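Local coordinates for alpha-1,2-Mannosidase (Trichoderma reesei, PDB 1HCU), which probably trims alpha-1,2-linked mannose residues from high-mannose N-glycans with the help of calcium, as a member of glycoside hydrolase family 47, at residues I103-D114 against N484-I492; W54-L62 against I77-T88. One frame throughout, in Å; residues are numbered along the deposited sequence.

Contact 1 of 2, residues I103-D114 against N484-I492. With CA (calcium ion), chain H.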
loop_
_atom_site.group_PDB
_atom_site.type_symbol
_atom_site.label_atom_id
_atom_site.label_comp_id
_atom_site.label_asym_id
_atom_site.label_seq_id
_atom_site.Cartn_x
_atom_site.Cartn_y
_atom_site.Cartn_z
ATOM N N ILE A 103 -3.820 4.005 7.853
ATOM C CA ILE A 103 -3.336 4.201 6.492
ATOM C C ILE A 103 -4.342 4.858 5.544
ATOM O O ILE A 103 -3.952 5.615 4.647
ATOM C CB ILE A 103 -2.836 2.854 5.882
ATOM C CG1 ILE A 103 -4.013 1.906 5.637
ATOM C CG2 ILE A 103 -1.822 2.208 6.821
ATOM C CD1 ILE A 103 -3.626 0.603 4.942
ATOM N N ARG A 104 -5.630 4.582 5.746
ATOM C CA ARG A 104 -6.668 5.165 4.887
ATOM C C ARG A 104 -7.149 6.543 5.344
ATOM O O ARG A 104 -6.949 7.544 4.660
ATOM C CB ARG A 104 -7.885 4.237 4.798
ATOM C CG ARG A 104 -7.687 2.961 4.002
ATOM C CD ARG A 104 -9.029 2.278 3.786
ATOM N NE ARG A 104 -8.911 1.053 3.007
ATOM C CZ ARG A 104 -8.172 0.012 3.369
ATOM N NH1 ARG A 104 -7.489 0.058 4.506
ATOM N NH2 ARG A 104 -8.115 -1.071 2.601
ATOM N N TYR A 105 -7.787 6.587 6.506
ATOM C CA TYR A 105 -8.336 7.835 7.017
ATOM C C TYR A 105 -7.300 8.878 7.428
ATOM O O TYR A 105 -7.244 9.967 6.861
ATOM C CB TYR A 105 -9.288 7.519 8.171
ATOM C CG TYR A 105 -10.529 6.778 7.710
ATOM C CD1 TYR A 105 -10.761 5.451 8.076
ATOM C CD2 TYR A 105 -11.492 7.424 6.927
ATOM C CE1 TYR A 105 -11.936 4.788 7.679
ATOM C CE2 TYR A 105 -12.661 6.775 6.528
ATOM C CZ TYR A 105 -12.883 5.460 6.911
ATOM O OH TYR A 105 -14.071 4.849 6.564
ATOM N N LEU A 106 -6.478 8.538 8.407
ATOM C CA LEU A 106 -5.452 9.444 8.864
ATOM C C LEU A 106 -4.540 9.817 7.681
ATOM O O LEU A 106 -4.259 10.993 7.439
ATOM C CB LEU A 106 -4.665 8.771 9.992
ATOM C CG LEU A 106 -3.785 9.689 10.827
ATOM C CD1 LEU A 106 -4.644 10.835 11.345
ATOM C CD2 LEU A 106 -3.142 8.914 11.982
ATOM N N GLY A 107 -4.099 8.813 6.928
ATOM C CA GLY A 107 -3.245 9.079 5.776
ATOM C C GLY A 107 -3.933 9.944 4.736
ATOM O O GLY A 107 -3.364 10.919 4.245
ATOM N N GLY A 108 -5.171 9.589 4.403
ATOM C CA GLY A 108 -5.922 10.343 3.412
ATOM C C GLY A 108 -6.154 11.797 3.785
ATOM O O GLY A 108 -6.052 12.678 2.932
ATOM N N LEU A 109 -6.465 12.047 5.057
ATOM C CA LEU A 109 -6.723 13.403 5.549
ATOM C C LEU A 109 -5.441 14.223 5.558
ATOM O O LEU A 109 -5.440 15.389 5.174
ATOM C CB LEU A 109 -7.318 13.353 6.967
ATOM C CG LEU A 109 -8.726 12.757 7.134
ATOM C CD1 LEU A 109 -8.988 12.395 8.607
ATOM C CD2 LEU A 109 -9.762 13.756 6.623
ATOM N N LEU A 110 -4.348 13.608 5.995
ATOM C CA LEU A 110 -3.061 14.292 6.056
ATOM C C LEU A 110 -2.458 14.587 4.680
ATOM O O LEU A 110 -1.885 15.660 4.473
ATOM C CB LEU A 110 -2.072 13.478 6.901
ATOM C CG LEU A 110 -1.856 13.872 8.372
ATOM C CD1 LEU A 110 -3.169 14.099 9.092
ATOM C CD2 LEU A 110 -1.064 12.770 9.051
ATOM N N SER A 111 -2.583 13.659 3.736
ATOM C CA SER A 111 -2.028 13.898 2.406
ATOM C C SER A 111 -2.821 15.015 1.729
ATOM O O SER A 111 -2.245 15.908 1.103
ATOM C CB SER A 111 -2.058 12.618 1.556
ATOM O OG SER A 111 -3.380 12.155 1.350
ATOM N N ALA A 112 -4.145 14.974 1.870
ATOM C CA ALA A 112 -4.992 16.006 1.289
ATOM C C ALA A 112 -4.627 17.347 1.923
ATOM O O ALA A 112 -4.538 18.368 1.239
ATOM C CB ALA A 112 -6.458 15.691 1.545
ATOM N N TYR A 113 -4.404 17.345 3.231
ATOM C CA TYR A 113 -4.049 18.579 3.915
ATOM C C TYR A 113 -2.728 19.139 3.372
ATOM O O TYR A 113 -2.643 20.320 3.033
ATOM C CB TYR A 113 -3.950 18.322 5.416
ATOM C CG TYR A 113 -3.660 19.554 6.234
ATOM C CD1 TYR A 113 -4.639 20.518 6.471
ATOM C CD2 TYR A 113 -2.395 19.751 6.774
ATOM C CE1 TYR A 113 -4.351 21.654 7.231
ATOM C CE2 TYR A 113 -2.099 20.861 7.520
ATOM C CZ TYR A 113 -3.069 21.811 7.749
ATOM O OH TYR A 113 -2.716 22.923 8.475
ATOM N N ASP A 114 -1.708 18.287 3.268
ATOM C CA ASP A 114 -0.415 18.727 2.762
ATOM C C ASP A 114 -0.485 19.218 1.315
ATOM O O ASP A 114 0.178 20.188 0.955
ATOM C CB ASP A 114 0.634 17.613 2.881
ATOM C CG ASP A 114 1.204 17.486 4.293
ATOM O OD1 ASP A 114 1.183 18.488 5.039
ATOM O OD2 ASP A 114 1.694 16.393 4.653
ATOM N N ASN A 484 2.603 7.220 1.627
ATOM C CA ASN A 484 2.352 6.335 2.750
ATOM C C ASN A 484 1.948 5.022 2.083
ATOM O O ASN A 484 1.892 4.947 0.858
ATOM C CB ASN A 484 1.243 6.903 3.661
ATOM C CG ASN A 484 -0.146 6.377 3.327
ATOM O OD1 ASN A 484 -0.527 6.256 2.163
ATOM N ND2 ASN A 484 -0.915 6.081 4.362
ATOM N N THR A 485 1.666 3.992 2.863
ATOM C CA THR A 485 1.325 2.705 2.270
ATOM C C THR A 485 0.034 2.675 1.443
ATOM O O THR A 485 -0.164 1.770 0.646
ATOM C CB THR A 485 1.280 1.618 3.358
ATOM O OG1 THR A 485 1.831 0.413 2.830
ATOM C CG2 THR A 485 -0.141 1.362 3.826
ATOM N N GLU A 486 -0.837 3.665 1.621
ATOM C CA GLU A 486 -2.097 3.706 0.876
ATOM C C GLU A 486 -2.007 4.792 -0.200
ATOM O O GLU A 486 -2.994 5.445 -0.542
ATOM C CB GLU A 486 -3.268 3.999 1.830
ATOM C CG GLU A 486 -4.658 3.782 1.238
ATOM C CD GLU A 486 -5.096 2.316 1.252
ATOM O OE1 GLU A 486 -4.269 1.436 1.570
ATOM O OE2 GLU A 486 -6.280 2.051 0.938
ATOM N N ALA A 487 -0.800 4.995 -0.705
ATOM C CA ALA A 487 -0.553 5.980 -1.746
ATOM C C ALA A 487 -0.939 7.406 -1.367
ATOM O O ALA A 487 -1.328 8.189 -2.230
ATOM C CB ALA A 487 -1.280 5.569 -3.022
ATOM N N HIS A 488 -0.843 7.747 -0.084
ATOM C CA HIS A 488 -1.152 9.108 0.357
ATOM C C HIS A 488 0.165 9.826 0.628
ATOM O O HIS A 488 0.850 9.535 1.602
ATOM C CB HIS A 488 -2.022 9.097 1.617
ATOM C CG HIS A 488 -3.351 8.440 1.415
ATOM N ND1 HIS A 488 -4.185 8.764 0.369
ATOM C CD2 HIS A 488 -3.977 7.459 2.107
ATOM C CE1 HIS A 488 -5.267 8.007 0.419
ATOM N NE2 HIS A 488 -5.165 7.207 1.464
ATOM N N PRO A 489 0.537 10.777 -0.241
ATOM C CA PRO A 489 1.780 11.547 -0.120
ATOM C C PRO A 489 1.800 12.623 0.967
ATOM O O PRO A 489 0.932 13.489 0.998
ATOM C CB PRO A 489 1.927 12.149 -1.512
ATOM C CG PRO A 489 0.503 12.451 -1.868
ATOM C CD PRO A 489 -0.199 11.166 -1.458
ATOM N N PHE A 490 2.800 12.575 1.842
ATOM C CA PHE A 490 2.945 13.560 2.918
ATOM C C PHE A 490 4.179 14.413 2.638
ATOM O O PHE A 490 5.146 13.922 2.055
ATOM C CB PHE A 490 3.169 12.858 4.264
ATOM C CG PHE A 490 2.073 11.929 4.660
ATOM C CD1 PHE A 490 2.342 10.839 5.482
ATOM C CD2 PHE A 490 0.772 12.140 4.224
ATOM C CE1 PHE A 490 1.318 9.968 5.863
ATOM C CE2 PHE A 490 -0.249 11.287 4.593
ATOM C CZ PHE A 490 0.020 10.196 5.415
ATOM N N SER A 491 4.159 15.683 3.035
ATOM C CA SER A 491 5.350 16.522 2.841
ATOM C C SER A 491 6.354 16.027 3.872
ATOM O O SER A 491 5.958 15.607 4.960
ATOM C CB SER A 491 5.058 17.998 3.124
ATOM O OG SER A 491 4.192 18.560 2.162
ATOM N N ILE A 492 7.643 16.067 3.540
ATOM C CA ILE A 492 8.674 15.625 4.477
ATOM C C ILE A 492 8.915 16.723 5.514
ATOM O O ILE A 492 8.688 17.899 5.245
ATOM C CB ILE A 492 9.996 15.295 3.752
ATOM C CG1 ILE A 492 10.651 16.580 3.233
ATOM C CG2 ILE A 492 9.713 14.330 2.592
ATOM C CD1 ILE A 492 12.030 16.376 2.644
HETATM CA CA CA H . 0.711 -0.795 0.485
HETATM O O HOH W 1 -0.817 -1.618 2.742
HETATM O O HOH W 2 -0.430 -3.323 0.333
HETATM O O HOH W 3 2.934 -2.357 0.710
HETATM O O HOH W 4 0.069 -0.618 -2.197
#

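Contact 2 of 2, residues W54-L62 against I77-T88. With NAG (2-acetamido-2-deoxy-beta-D-glucopyranose), chain F.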
loop_
_atom_site.group_PDB
_atom_site.type_symbol
_atom_site.label_atom_id
_atom_site.label_comp_id
_atom_site.label_asym_id
_atom_site.label_seq_id
_atom_site.Cartn_x
_atom_site.Cartn_y
_atom_site.Cartn_z
ATOM N N TRP A 54 -17.162 5.356 8.042
ATOM C CA TRP A 54 -16.728 6.741 8.056
ATOM C C TRP A 54 -16.610 7.333 6.645
ATOM O O TRP A 54 -16.299 8.512 6.492
ATOM C CB TRP A 54 -15.390 6.885 8.805
ATOM C CG TRP A 54 -15.518 6.762 10.308
ATOM C CD1 TRP A 54 -16.457 7.367 11.107
ATOM C CD2 TRP A 54 -14.669 6.011 11.189
ATOM N NE1 TRP A 54 -16.245 7.035 12.426
ATOM C CE2 TRP A 54 -15.155 6.206 12.506
ATOM C CE3 TRP A 54 -13.547 5.193 10.995
ATOM C CZ2 TRP A 54 -14.556 5.612 13.624
ATOM C CZ3 TRP A 54 -12.950 4.601 12.110
ATOM C CH2 TRP A 54 -13.461 4.816 13.408
ATOM N N GLY A 55 -16.865 6.527 5.617
ATOM C CA GLY A 55 -16.774 7.031 4.254
ATOM C C GLY A 55 -15.417 6.769 3.625
ATOM O O GLY A 55 -14.816 7.650 3.004
ATOM N N SER A 56 -14.950 5.539 3.785
ATOM C CA SER A 56 -13.666 5.090 3.279
ATOM C C SER A 56 -13.306 5.575 1.863
ATOM O O SER A 56 -12.327 6.305 1.687
ATOM C CB SER A 56 -13.630 3.554 3.337
ATOM O OG SER A 56 -12.331 3.057 3.091
ATOM N N SER A 57 -14.090 5.180 0.860
ATOM C CA SER A 57 -13.814 5.582 -0.520
ATOM C C SER A 57 -13.702 7.092 -0.734
ATOM O O SER A 57 -12.904 7.542 -1.553
ATOM C CB SER A 57 -14.876 5.013 -1.472
ATOM O OG SER A 57 -14.785 3.602 -1.552
ATOM N N ALA A 58 -14.492 7.880 -0.013
ATOM C CA ALA A 58 -14.426 9.336 -0.185
ATOM C C ALA A 58 -13.103 9.920 0.310
ATOM O O ALA A 58 -12.516 10.771 -0.346
ATOM C CB ALA A 58 -15.601 10.013 0.535
ATOM N N ILE A 59 -12.633 9.453 1.464
ATOM C CA ILE A 59 -11.381 9.951 2.035
ATOM C C ILE A 59 -10.159 9.429 1.280
ATOM O O ILE A 59 -9.216 10.171 1.002
ATOM C CB ILE A 59 -11.262 9.553 3.523
ATOM C CG1 ILE A 59 -12.500 10.038 4.292
ATOM C CG2 ILE A 59 -9.994 10.142 4.128
ATOM C CD1 ILE A 59 -12.726 11.545 4.223
ATOM N N ASP A 60 -10.194 8.145 0.948
ATOM C CA ASP A 60 -9.108 7.501 0.228
ATOM C C ASP A 60 -8.903 8.080 -1.181
ATOM O O ASP A 60 -7.776 8.132 -1.668
ATOM C CB ASP A 60 -9.383 5.998 0.149
ATOM C CG ASP A 60 -8.256 5.165 0.734
ATOM O OD1 ASP A 60 -7.423 5.733 1.474
ATOM O OD2 ASP A 60 -8.209 3.942 0.463
ATOM N N GLY A 61 -9.981 8.537 -1.819
ATOM C CA GLY A 61 -9.856 9.089 -3.163
ATOM C C GLY A 61 -9.636 10.595 -3.243
ATOM O O GLY A 61 -9.275 11.131 -4.297
ATOM N N LEU A 62 -9.836 11.278 -2.124
ATOM C CA LEU A 62 -9.686 12.724 -2.063
ATOM C C LEU A 62 -8.391 13.266 -2.675
ATOM O O LEU A 62 -8.433 14.142 -3.535
ATOM C CB LEU A 62 -9.802 13.190 -0.608
ATOM C CG LEU A 62 -9.585 14.674 -0.320
ATOM C CD1 LEU A 62 -10.508 15.508 -1.183
ATOM C CD2 LEU A 62 -9.837 14.953 1.174
ATOM N N ILE A 77 -16.116 16.343 -1.378
ATOM C CA ILE A 77 -15.531 15.619 -0.252
ATOM C C ILE A 77 -15.187 16.562 0.894
ATOM O O ILE A 77 -15.477 16.271 2.054
ATOM C CB ILE A 77 -14.261 14.834 -0.700
ATOM C CG1 ILE A 77 -14.614 13.924 -1.884
ATOM C CG2 ILE A 77 -13.742 13.966 0.447
ATOM C CD1 ILE A 77 -13.431 13.197 -2.499
ATOM N N LEU A 78 -14.582 17.698 0.570
ATOM C CA LEU A 78 -14.229 18.675 1.588
ATOM C C LEU A 78 -15.461 19.113 2.389
ATOM O O LEU A 78 -15.379 19.317 3.599
ATOM C CB LEU A 78 -13.544 19.888 0.944
ATOM C CG LEU A 78 -12.133 19.672 0.382
ATOM C CD1 LEU A 78 -11.633 20.959 -0.227
ATOM C CD2 LEU A 78 -11.184 19.230 1.482
ATOM N N GLN A 79 -16.606 19.244 1.726
ATOM C CA GLN A 79 -17.835 19.649 2.411
ATOM C C GLN A 79 -18.313 18.550 3.355
ATOM O O GLN A 79 -18.978 18.815 4.360
ATOM C CB GLN A 79 -18.932 19.950 1.388
ATOM C CG GLN A 79 -18.625 21.117 0.479
ATOM C CD GLN A 79 -19.073 22.433 1.062
ATOM O OE1 GLN A 79 -18.668 22.816 2.162
ATOM N NE2 GLN A 79 -19.922 23.139 0.326
ATOM N N TYR A 80 -17.964 17.312 3.022
ATOM C CA TYR A 80 -18.352 16.154 3.813
ATOM C C TYR A 80 -17.475 15.913 5.053
ATOM O O TYR A 80 -17.994 15.574 6.121
ATOM C CB TYR A 80 -18.345 14.913 2.914
ATOM C CG TYR A 80 -18.506 13.600 3.648
ATOM C CD1 TYR A 80 -17.493 12.640 3.619
ATOM C CD2 TYR A 80 -19.666 13.314 4.370
ATOM C CE1 TYR A 80 -17.630 11.429 4.290
ATOM C CE2 TYR A 80 -19.815 12.104 5.049
ATOM C CZ TYR A 80 -18.793 11.168 5.001
ATOM O OH TYR A 80 -18.930 9.961 5.654
ATOM N N VAL A 81 -16.160 16.090 4.913
ATOM C CA VAL A 81 -15.222 15.854 6.019
ATOM C C VAL A 81 -15.689 16.340 7.395
ATOM O O VAL A 81 -15.672 15.577 8.357
ATOM C CB VAL A 81 -13.819 16.467 5.726
ATOM C CG1 VAL A 81 -12.891 16.261 6.929
ATOM C CG2 VAL A 81 -13.211 15.809 4.492
ATOM N N PRO A 82 -16.104 17.617 7.511
ATOM C CA PRO A 82 -16.568 18.152 8.798
ATOM C C PRO A 82 -17.760 17.382 9.367
ATOM O O PRO A 82 -18.004 17.411 10.566
ATOM C CB PRO A 82 -16.948 19.595 8.459
ATOM C CG PRO A 82 -16.071 19.928 7.310
ATOM C CD PRO A 82 -16.110 18.672 6.482
ATOM N N GLN A 83 -18.508 16.705 8.501
ATOM C CA GLN A 83 -19.676 15.947 8.939
ATOM C C GLN A 83 -19.337 14.599 9.550
ATOM O O GLN A 83 -20.113 14.069 10.341
ATOM C CB GLN A 83 -20.638 15.727 7.772
ATOM C CG GLN A 83 -21.428 16.950 7.377
ATOM C CD GLN A 83 -22.066 16.801 6.010
ATOM O OE1 GLN A 83 -21.426 17.047 4.984
ATOM N NE2 GLN A 83 -23.331 16.379 5.985
ATOM N N ILE A 84 -18.194 14.027 9.188
ATOM C CA ILE A 84 -17.842 12.722 9.738
ATOM C C ILE A 84 -17.690 12.780 11.258
ATOM O O ILE A 84 -17.197 13.766 11.811
ATOM C CB ILE A 84 -16.523 12.174 9.140
ATOM C CG1 ILE A 84 -16.597 12.140 7.611
ATOM C CG2 ILE A 84 -16.278 10.769 9.672
ATOM C CD1 ILE A 84 -15.254 11.891 6.928
ATOM N N ASN A 85 -18.127 11.724 11.932
ATOM C CA ASN A 85 -18.007 11.663 13.382
ATOM C C ASN A 85 -16.966 10.607 13.758
ATOM O O ASN A 85 -17.296 9.432 13.941
ATOM C CB ASN A 85 -19.349 11.306 14.031
ATOM C CG ASN A 85 -19.359 11.597 15.520
ATOM O OD1 ASN A 85 -18.329 11.484 16.186
ATOM N ND2 ASN A 85 -20.522 11.970 16.045
ATOM N N PHE A 86 -15.715 11.034 13.870
ATOM C CA PHE A 86 -14.618 10.136 14.209
ATOM C C PHE A 86 -14.499 9.840 15.698
ATOM O O PHE A 86 -13.440 9.416 16.161
ATOM C CB PHE A 86 -13.287 10.714 13.719
ATOM C CG PHE A 86 -13.092 10.628 12.237
ATOM C CD1 PHE A 86 -13.060 9.394 11.596
ATOM C CD2 PHE A 86 -12.891 11.780 11.486
ATOM C CE1 PHE A 86 -12.823 9.306 10.223
ATOM C CE2 PHE A 86 -12.652 11.708 10.108
ATOM C CZ PHE A 86 -12.617 10.466 9.475
ATOM N N THR A 87 -15.565 10.064 16.458
ATOM C CA THR A 87 -15.516 9.783 17.888
ATOM C C THR A 87 -16.442 8.626 18.227
ATOM O O THR A 87 -16.667 8.323 19.393
ATOM C CB THR A 87 -15.934 10.994 18.746
ATOM O OG1 THR A 87 -17.344 11.205 18.619
ATOM C CG2 THR A 87 -15.187 12.250 18.305
ATOM N N THR A 88 -16.972 7.969 17.206
ATOM C CA THR A 88 -17.867 6.853 17.445
ATOM C C THR A 88 -18.068 6.034 16.181
ATOM O O THR A 88 -17.485 6.333 15.142
ATOM C CB THR A 88 -19.245 7.366 17.938
ATOM O OG1 THR A 88 -20.064 6.258 18.338
ATOM C CG2 THR A 88 -19.953 8.149 16.839
HETATM C C1 NAG F . -20.656 12.109 17.483
HETATM C C2 NAG F . -21.541 13.311 17.826
HETATM C C3 NAG F . -21.662 13.436 19.346
HETATM C C4 NAG F . -22.132 12.121 19.974
HETATM C C5 NAG F . -21.232 10.969 19.509
HETATM C C6 NAG F . -21.743 9.633 19.989
HETATM C C7 NAG F . -21.562 15.211 16.342
HETATM C C8 NAG F . -20.778 16.343 15.706
HETATM N N2 NAG F . -20.944 14.519 17.293
HETATM O O3 NAG F . -22.570 14.478 19.668
HETATM O O4 NAG F . -22.080 12.223 21.395
HETATM O O5 NAG F . -21.193 10.914 18.067
HETATM O O6 NAG F . -22.886 9.240 19.246
HETATM O O7 NAG F . -22.713 14.966 15.971
#

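Contact 1 of 2, residues I103-D114 against N484-I492
Two hydrogen bonds tie helix residues I103-D114 to N484-I492, one near each end. The N484 amide gives ND2 to I103 O at 3.1 Å, nearly in its own plane and on a carbonyl lone pair; S491 N reaches D114 OD2 at 3.0 Å from above the carboxylate plane, while D114 OD1 pairs with R187. N484 OD1 accepts E486 N and H488 N from opposite faces, the first bond closing an Asx turn within a type I beta turn. This turn links the hairpin strands 481-483 and 489-491, and in this family 47 enzyme T485 at its apex gives calcium both O (2.7 Å) and OG1 (2.9 Å), with four waters as its other ligands; OG1 also hydrogen-bonds to E249. Charge enters where E486 OE2 lies over one face of the R104 guanidinium, 3.5 Å from NE; no N-H points at it, and R104 NH1 pairs with E100, a predicted proton donor. The H488 imidazole has E486 O over one face and G108 CA over the other, the latter a CH-pi contact with CA 3.6 Å from the ring centroid. F490 sets its edge against G107 CA and S111 CA, while CE2 also touches L110 CB at 3.7 Å.

Contact 2 of 2, residues W54-L62 against I77-T88
The W54 indole lies across the chain that leaves helix 71-80, with F86 set against one of its faces and two backbone carbonyls gathered at its nitrogen. F86 turns an edge to the indole in an edge-to-face pair, the ring planes 56° apart and the centroid of the five-membered ring 4.8 Å from that of F86. I84 comes in roughly perpendicular to W54: its CG2 branch meets W54 CD1 at 3.7 Å and also sits over the centre of the F86 ring, so that one methyl touches both aromatics. W54 NE1 divides its hydrogen between N85 O (3.0 Å) and T88 O (3.1 Å), both bonds weak and bent. With an alanine here, the edge of F86 would probably lose the face it packs on, and both carbonyls would be left without the indole N-H.

Deeper in, I59 and I84 meet tip to tip through their CD1 atoms, 3.7 Å apart. L62 and I77 run alongside each other in opposing senses; with CG anti to the backbone N (chi1 176°), L62 brings CD1 to within 3.8 Å of I77 CB. The Y80 ring stands edge-on to W54 O, with its OH 3.1 Å from that oxygen.

N85 carries an N-acetylglucosamine on ND2, while its OD1 accepts T87 N and T87 OG1 in the carbonyl plane. The arrangement is that of an N-glycosylation sequon, Asn-Phe-Thr, folded as an Asx turn, in a loop that follows two consecutive helices of the (alpha/alpha)7 barrel of glycoside hydrolase family 47.

How the contacts relate
Both contacts are largely buried, yet they sit at different depths: contact 1 is centred about 11 Å from the centre of the chain, contact 2 about 20 Å, their own centres 14 Å apart. Contact 1 is the more polar, with a calcium ion, a salt bridge and carboxylates beside predicted catalytic residues; contact 2 relies chiefly on apolar and aromatic side chains and ends in a surface glycan. No segment is common to the two, but helix 56-67 of contact 2 packs on helix 98-117 of contact 1. They join directly at D60, whose OD1 probably accepts a hydrogen bond from H488 NE2 (2.7 Å), linking helix 56-67 to the calcium-binding hairpin.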